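Local coordinates for protein Dot/Icm T4SS effector (Legionella pneumophila, PDB 6VVE) that is a Dot/Icm-secreted effector kinase that is activated by host inositol hexakisphosphate and binds ADP and manganese, at residues 195-198 and 199-202; 287-290 and 291-295. All coordinates share one frame; numbering follows the deposited sequence.

Going from the N terminus, contact 1 (195-202) comes first: it closes the short loop of the hairpin formed by strands 194-196 and 201-203, just before the ADP-pocket residues Ile204 and Asp205. Contact 2 (287-295) lies far down the chain, where the first turns of the last helix, 288-299, form. Each is local, so the two stand in series, neither nesting nor crossing. Their centres are about 22 Å apart and their nearest atoms about 12 Å, with no direct touch. Helix 159-174 relates them: Val201 packs on its Lys161 and Phe165, while Pro287 packs on Glu163, Val166 and Leu167 and Leu290 on Lys170, so the hairpin and the C-terminal helix both touch this one helix.

Contact 1 of 2, residues 195-198 and 199-202; sequences IATE and EMVK
Ile195 and Lys202 form an antiparallel hydrogen-bonded pair, Ile195 N to Lys202 O at 2.8 Å (N-H...O 179°) and Lys202 N to Ile195 O at 2.7 Å, and the chain reverses through Thr197, Glu198, Glu199 and Met200. Next along, Ala196 and Val201 are a non-hydrogen-bonded pair whose side chains meet as methyls, Ala196 CB to Val201 CG2 at 4.0 Å. The loop is closed at Met200 O, which takes two donors from one residue: Thr197 N at 2.7 Å comes nearly along the C=O axis, and Thr197 OG1 at 3.2 Å comes from above the carbonyl plane. A chi1 of 65° sets that hydroxyl between its own N and carbonyl carbon, from where it reaches across the turn to the returning strand. The beta hairpin runs between Asn193 and Asp205, both of the ADP pocket, consistent with the hairpin that follows the catalytic loop in protein kinases. On the face of Ile195 and Lys202, Ile195 leans on Ile148 and Ala150, the Ile195 side chain lying about 5 Å from the bound ADP. The lysine chain crosses Thr197 at about a right angle, with Lys202 CE 4.0 Å from Thr197 CG2, before chi4 (-72°) bends NZ to Glu126 O. Ala196 and Val201 are buried on the other face, Ala196 against Ile153 and Val201 against Lys161 and Phe165 of helix 159-174.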
ATOM      1  N   ILE A 195      -3.375   5.585  -8.856  1.00 18.85           N
ATOM      2  CA  ILE A 195      -2.828   6.629  -9.715  1.00 24.76           C
ATOM      3  C   ILE A 195      -1.891   5.975 -10.723  1.00 21.58           C
ATOM      4  O   ILE A 195      -0.993   5.213 -10.342  1.00 17.52           O
ATOM      5  CB  ILE A 195      -2.082   7.703  -8.905  1.00 32.30           C
ATOM      6  CG1 ILE A 195      -2.918   8.174  -7.717  1.00 37.36           C
ATOM      7  CG2 ILE A 195      -1.725   8.882  -9.805  1.00 36.77           C
ATOM      8  CD1 ILE A 195      -4.225   8.833  -8.097  1.00 41.71           C
ATOM      9  N   ALA A 196      -2.093   6.280 -12.000  1.00 27.74           N
ATOM     10  CA  ALA A 196      -1.243   5.779 -13.070  1.00 29.55           C
ATOM     11  C   ALA A 196      -0.194   6.826 -13.416  1.00 29.94           C
ATOM     12  O   ALA A 196      -0.531   7.984 -13.684  1.00 29.60           O
ATOM     13  CB  ALA A 196      -2.067   5.430 -14.310  1.00 33.05           C
ATOM     14  N   THR A 197       1.076   6.420 -13.396  1.00 18.92           N
ATOM     15  CA  THR A 197       2.183   7.251 -13.833  1.00 22.11           C
ATOM     16  C   THR A 197       2.722   6.702 -15.150  1.00 20.32           C
ATOM     17  O   THR A 197       2.126   5.813 -15.766  1.00 20.36           O
ATOM     18  CB  THR A 197       3.265   7.307 -12.759  1.00 27.66           C
ATOM     19  OG1 THR A 197       3.832   6.005 -12.576  1.00 22.60           O
ATOM     20  CG2 THR A 197       2.677   7.795 -11.437  1.00 34.20           C
ATOM     21  N   GLU A 198       3.863   7.236 -15.588  1.00 21.68           N
ATOM     22  CA  GLU A 198       4.435   6.810 -16.861  1.00 23.43           C
ATOM     23  C   GLU A 198       4.716   5.309 -16.866  1.00 22.80           C
ATOM     24  O   GLU A 198       4.321   4.591 -17.792  1.00 23.55           O
ATOM     25  CB  GLU A 198       5.719   7.594 -17.142  1.00 25.02           C
ATOM     26  CG  GLU A 198       5.522   9.095 -17.254  1.00 26.03           C
ATOM     27  CD  GLU A 198       4.732   9.492 -18.491  1.00 29.74           C
ATOM     28  OE1 GLU A 198       4.448   8.617 -19.338  1.00 28.25           O
ATOM     29  OE2 GLU A 198       4.400  10.688 -18.616  1.00 29.69           O
ATOM     30  N   GLU A 199       5.393   4.817 -15.826  1.00 21.56           N
ATOM     31  CA  GLU A 199       5.896   3.454 -15.816  1.00 32.31           C
ATOM     32  C   GLU A 199       4.939   2.458 -15.174  1.00 25.15           C
ATOM     33  O   GLU A 199       5.013   1.262 -15.484  1.00 23.57           O
ATOM     34  CB  GLU A 199       7.233   3.398 -15.068  1.00 34.28           C
ATOM     35  CG  GLU A 199       8.296   4.337 -15.603  1.00 39.06           C
ATOM     36  CD  GLU A 199       8.978   3.794 -16.839  1.00 42.33           C
ATOM     37  OE1 GLU A 199      10.220   3.877 -16.917  1.00 44.07           O
ATOM     38  OE2 GLU A 199       8.269   3.278 -17.730  1.00 42.98           O
HETATM   39  N   MSE A 200       4.043   2.910 -14.305  1.00 18.76           N
HETATM   40  CA  MSE A 200       3.295   1.999 -13.468  1.00 53.65           C
HETATM   41  C   MSE A 200       2.031   2.606 -12.882  1.00 17.12           C
HETATM   42  O   MSE A 200       1.681   3.752 -13.166  1.00 16.78           O
HETATM   43  CB  MSE A 200       4.196   1.525 -12.321  1.00 31.18           C
HETATM   44  CG  MSE A 200       4.573   2.653 -11.361  1.00 49.42           C
HETATM   45 SE   MSE A 200       5.925   2.144 -10.040  1.00 37.78          SE
HETATM   46  CE  MSE A 200       7.445   1.929 -11.227  1.00 17.13           C
ATOM     47  N   VAL A 201       1.346   1.820 -12.056  1.00 17.84           N
ATOM     48  CA  VAL A 201       0.234   2.289 -11.241  1.00 18.77           C
ATOM     49  C   VAL A 201       0.677   2.250  -9.784  1.00 16.20           C
ATOM     50  O   VAL A 201       1.235   1.242  -9.332  1.00 14.59           O
ATOM     51  CB  VAL A 201      -1.024   1.435 -11.468  1.00 18.57           C
ATOM     52  CG1 VAL A 201      -2.014   1.635 -10.330  1.00 23.14           C
ATOM     53  CG2 VAL A 201      -1.656   1.781 -12.793  1.00 20.14           C
ATOM     54  N   LYS A 202       0.443   3.344  -9.064  1.00 11.91           N
ATOM     55  CA  LYS A 202       0.718   3.451  -7.645  1.00 12.39           C
ATOM     56  C   LYS A 202      -0.592   3.652  -6.889  1.00 10.97           C
ATOM     57  O   LYS A 202      -1.643   3.952  -7.471  1.00 11.20           O
ATOM     58  CB  LYS A 202       1.675   4.613  -7.358  1.00 19.82           C
ATOM     59  CG  LYS A 202       2.956   4.603  -8.182  1.00 24.44           C
ATOM     60  CD  LYS A 202       3.759   5.882  -7.947  1.00 27.24           C
ATOM     61  CE  LYS A 202       5.037   5.904  -8.771  1.00 28.49           C
ATOM     62  NZ  LYS A 202       6.049   4.944  -8.263  1.00 28.65           N
TER

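Contact 2 of 2, residues 287-290 and 291-295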
ATOM      1  N   PRO A 287      -4.676 -12.109 -12.759  1.00 20.85           N
ATOM      2  CA  PRO A 287      -3.591 -11.533 -13.572  1.00 22.80           C
ATOM      3  C   PRO A 287      -2.950 -12.612 -14.427  1.00 17.65           C
ATOM      4  O   PRO A 287      -2.820 -13.764 -14.009  1.00 22.58           O
ATOM      5  CB  PRO A 287      -2.620 -10.976 -12.524  1.00 25.24           C
ATOM      6  CG  PRO A 287      -3.489 -10.685 -11.334  1.00 22.91           C
ATOM      7  CD  PRO A 287      -4.536 -11.773 -11.329  1.00 22.58           C
ATOM      8  N   LYS A 288      -2.552 -12.229 -15.640  1.00 18.94           N
ATOM      9  CA  LYS A 288      -2.048 -13.210 -16.595  1.00 20.93           C
ATOM     10  C   LYS A 288      -0.910 -14.036 -16.008  1.00 21.98           C
ATOM     11  O   LYS A 288      -0.868 -15.257 -16.182  1.00 23.07           O
ATOM     12  CB  LYS A 288      -1.594 -12.507 -17.876  1.00 28.15           C
ATOM     13  CG  LYS A 288      -1.439 -13.440 -19.064  1.00 39.93           C
ATOM     14  CD  LYS A 288      -0.906 -12.701 -20.288  1.00 50.87           C
ATOM     15  CE  LYS A 288      -1.242 -13.445 -21.574  1.00 56.59           C
ATOM     16  NZ  LYS A 288      -0.770 -14.856 -21.553  1.00 57.38           N
ATOM     17  N   LYS A 289       0.019 -13.388 -15.298  1.00 24.67           N
ATOM     18  CA  LYS A 289       1.191 -14.102 -14.803  1.00 25.68           C
ATOM     19  C   LYS A 289       0.827 -15.075 -13.692  1.00 26.49           C
ATOM     20  O   LYS A 289       1.454 -16.135 -13.572  1.00 25.04           O
ATOM     21  CB  LYS A 289       2.250 -13.117 -14.307  1.00 32.52           C
ATOM     22  CG  LYS A 289       3.550 -13.785 -13.911  1.00 42.68           C
ATOM     23  CD  LYS A 289       4.632 -12.771 -13.555  1.00 49.46           C
ATOM     24  CE  LYS A 289       5.973 -13.462 -13.334  1.00 53.93           C
ATOM     25  NZ  LYS A 289       7.070 -12.486 -13.083  1.00 54.07           N
ATOM     26  N   LEU A 290      -0.174 -14.737 -12.869  1.00 20.55           N
ATOM     27  CA  LEU A 290      -0.574 -15.648 -11.801  1.00 20.02           C
ATOM     28  C   LEU A 290      -1.255 -16.884 -12.374  1.00 20.62           C
ATOM     29  O   LEU A 290      -0.973 -18.010 -11.949  1.00 21.64           O
ATOM     30  CB  LEU A 290      -1.488 -14.932 -10.807  1.00 17.93           C
ATOM     31  CG  LEU A 290      -2.025 -15.782  -9.656  1.00 30.81           C
ATOM     32  CD1 LEU A 290      -0.886 -16.397  -8.862  1.00 31.93           C
ATOM     33  CD2 LEU A 290      -2.930 -14.950  -8.755  1.00 29.28           C
ATOM     34  N   ALA A 291      -2.160 -16.693 -13.337  1.00 20.53           N
ATOM     35  CA  ALA A 291      -2.749 -17.832 -14.029  1.00 23.17           C
ATOM     36  C   ALA A 291      -1.662 -18.708 -14.635  1.00 24.35           C
ATOM     37  O   ALA A 291      -1.681 -19.936 -14.490  1.00 25.23           O
ATOM     38  CB  ALA A 291      -3.721 -17.352 -15.109  1.00 21.76           C
ATOM     39  N   HIS A 292      -0.700 -18.088 -15.319  1.00 28.61           N
ATOM     40  CA  HIS A 292       0.399 -18.842 -15.909  1.00 33.59           C
ATOM     41  C   HIS A 292       1.186 -19.590 -14.839  1.00 38.25           C
ATOM     42  O   HIS A 292       1.480 -20.782 -14.988  1.00 40.28           O
ATOM     43  CB  HIS A 292       1.314 -17.897 -16.686  1.00 34.12           C
ATOM     44  CG  HIS A 292       2.532 -18.560 -17.246  1.00 34.63           C
ATOM     45  ND1 HIS A 292       3.785 -18.406 -16.691  1.00 35.39           N
ATOM     46  CD2 HIS A 292       2.689 -19.378 -18.313  1.00 35.90           C
ATOM     47  CE1 HIS A 292       4.660 -19.101 -17.393  1.00 37.68           C
ATOM     48  NE2 HIS A 292       4.022 -19.698 -18.384  1.00 38.44           N
ATOM     49  N   ASP A 293       1.542 -18.901 -13.750  1.00 38.65           N
ATOM     50  CA  ASP A 293       2.326 -19.538 -12.697  1.00 38.49           C
ATOM     51  C   ASP A 293       1.564 -20.695 -12.069  1.00 36.56           C
ATOM     52  O   ASP A 293       2.140 -21.761 -11.826  1.00 36.41           O
ATOM     53  CB  ASP A 293       2.706 -18.508 -11.635  1.00 36.98           C
ATOM     54  CG  ASP A 293       3.655 -17.442 -12.166  1.00 34.72           C
ATOM     55  OD1 ASP A 293       4.091 -17.557 -13.334  1.00 34.35           O
ATOM     56  OD2 ASP A 293       3.969 -16.490 -11.415  1.00 32.37           O
ATOM     57  N   LEU A 294       0.267 -20.509 -11.809  1.00 31.49           N
ATOM     58  CA  LEU A 294      -0.533 -21.581 -11.225  1.00 33.28           C
ATOM     59  C   LEU A 294      -0.620 -22.773 -12.171  1.00 38.43           C
ATOM     60  O   LEU A 294      -0.458 -23.925 -11.755  1.00 41.58           O
ATOM     61  CB  LEU A 294      -1.929 -21.066 -10.884  1.00 31.73           C
ATOM     62  CG  LEU A 294      -2.043 -20.074  -9.725  1.00 29.35           C
ATOM     63  CD1 LEU A 294      -3.451 -19.496  -9.673  1.00 29.75           C
ATOM     64  CD2 LEU A 294      -1.691 -20.734  -8.404  1.00 29.35           C
ATOM     65  N   HIS A 295      -0.889 -22.515 -13.453  1.00 39.83           N
ATOM     66  CA  HIS A 295      -0.974 -23.602 -14.421  1.00 45.03           C
ATOM     67  C   HIS A 295       0.375 -24.289 -14.586  1.00 50.02           C
ATOM     68  O   HIS A 295       0.448 -25.520 -14.682  1.00 47.96           O
ATOM     69  CB  HIS A 295      -1.475 -23.067 -15.759  1.00 43.55           C
ATOM     70  CG  HIS A 295      -1.568 -24.107 -16.833  1.00 45.43           C
ATOM     71  ND1 HIS A 295      -2.608 -25.011 -16.905  1.00 45.70           N
ATOM     72  CD2 HIS A 295      -0.753 -24.384 -17.878  1.00 48.26           C
ATOM     73  CE1 HIS A 295      -2.428 -25.799 -17.950  1.00 49.01           C
ATOM     74  NE2 HIS A 295      -1.308 -25.442 -18.556  1.00 50.09           N
TER
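Leu290 and Leu294 pack one helical turn apart, Leu290 CD1 lying 4.0 Å from Leu294 CG, with the two side chains running at a slant to each other. Leu294 CG also rests 3.2 Å from Leu290 O, the carbonyl that accepts Leu294 N at 2.8 Å. One residue earlier, Lys289 and Asp293 lie against each other with the same i to i+4 spacing. The extended Lys289 chain passes the carboxylate with its CG, 3.7 Å from Asp293 OD2, while its ammonium continues outward, NZ staying 5.3 Å from OD2 and making no salt bridge. Asp293 CG, beside its own backbone N (chi1 -66°), is directed back along the helix to Lys289 O. Behind these side chains lies regular alpha-helical bonding: Lys289 O takes Asp293 N, Lys288 O takes His292 N, and Pro287 O takes Ala291 N at 3.1 Å. Pro287 is the N-cap of helix 288-299. Further out, Glu163 OE1 of helix 159-174 accepts Lys288 N in the first turn, and the proline ring packs on Val166 and Leu167 of that helix and on Trp232 and Tyr236 of helix 231-239. Leu290 reaches Lys170 and Trp232, whereas Ala291 and Leu294 meet Tyr279 and Leu276 of helix 272-280, so this side of the helix is held against three others. On the exposed side, His292 ND1 makes a weak bond to Asp293 OD1. With Lys289 O also close to this carboxylate and no hydrogen bond possible between the two acceptors, the negative charge of Asp293 may be eased a little by the weak His292 bond and, at longer range, by the Lys289 ammonium.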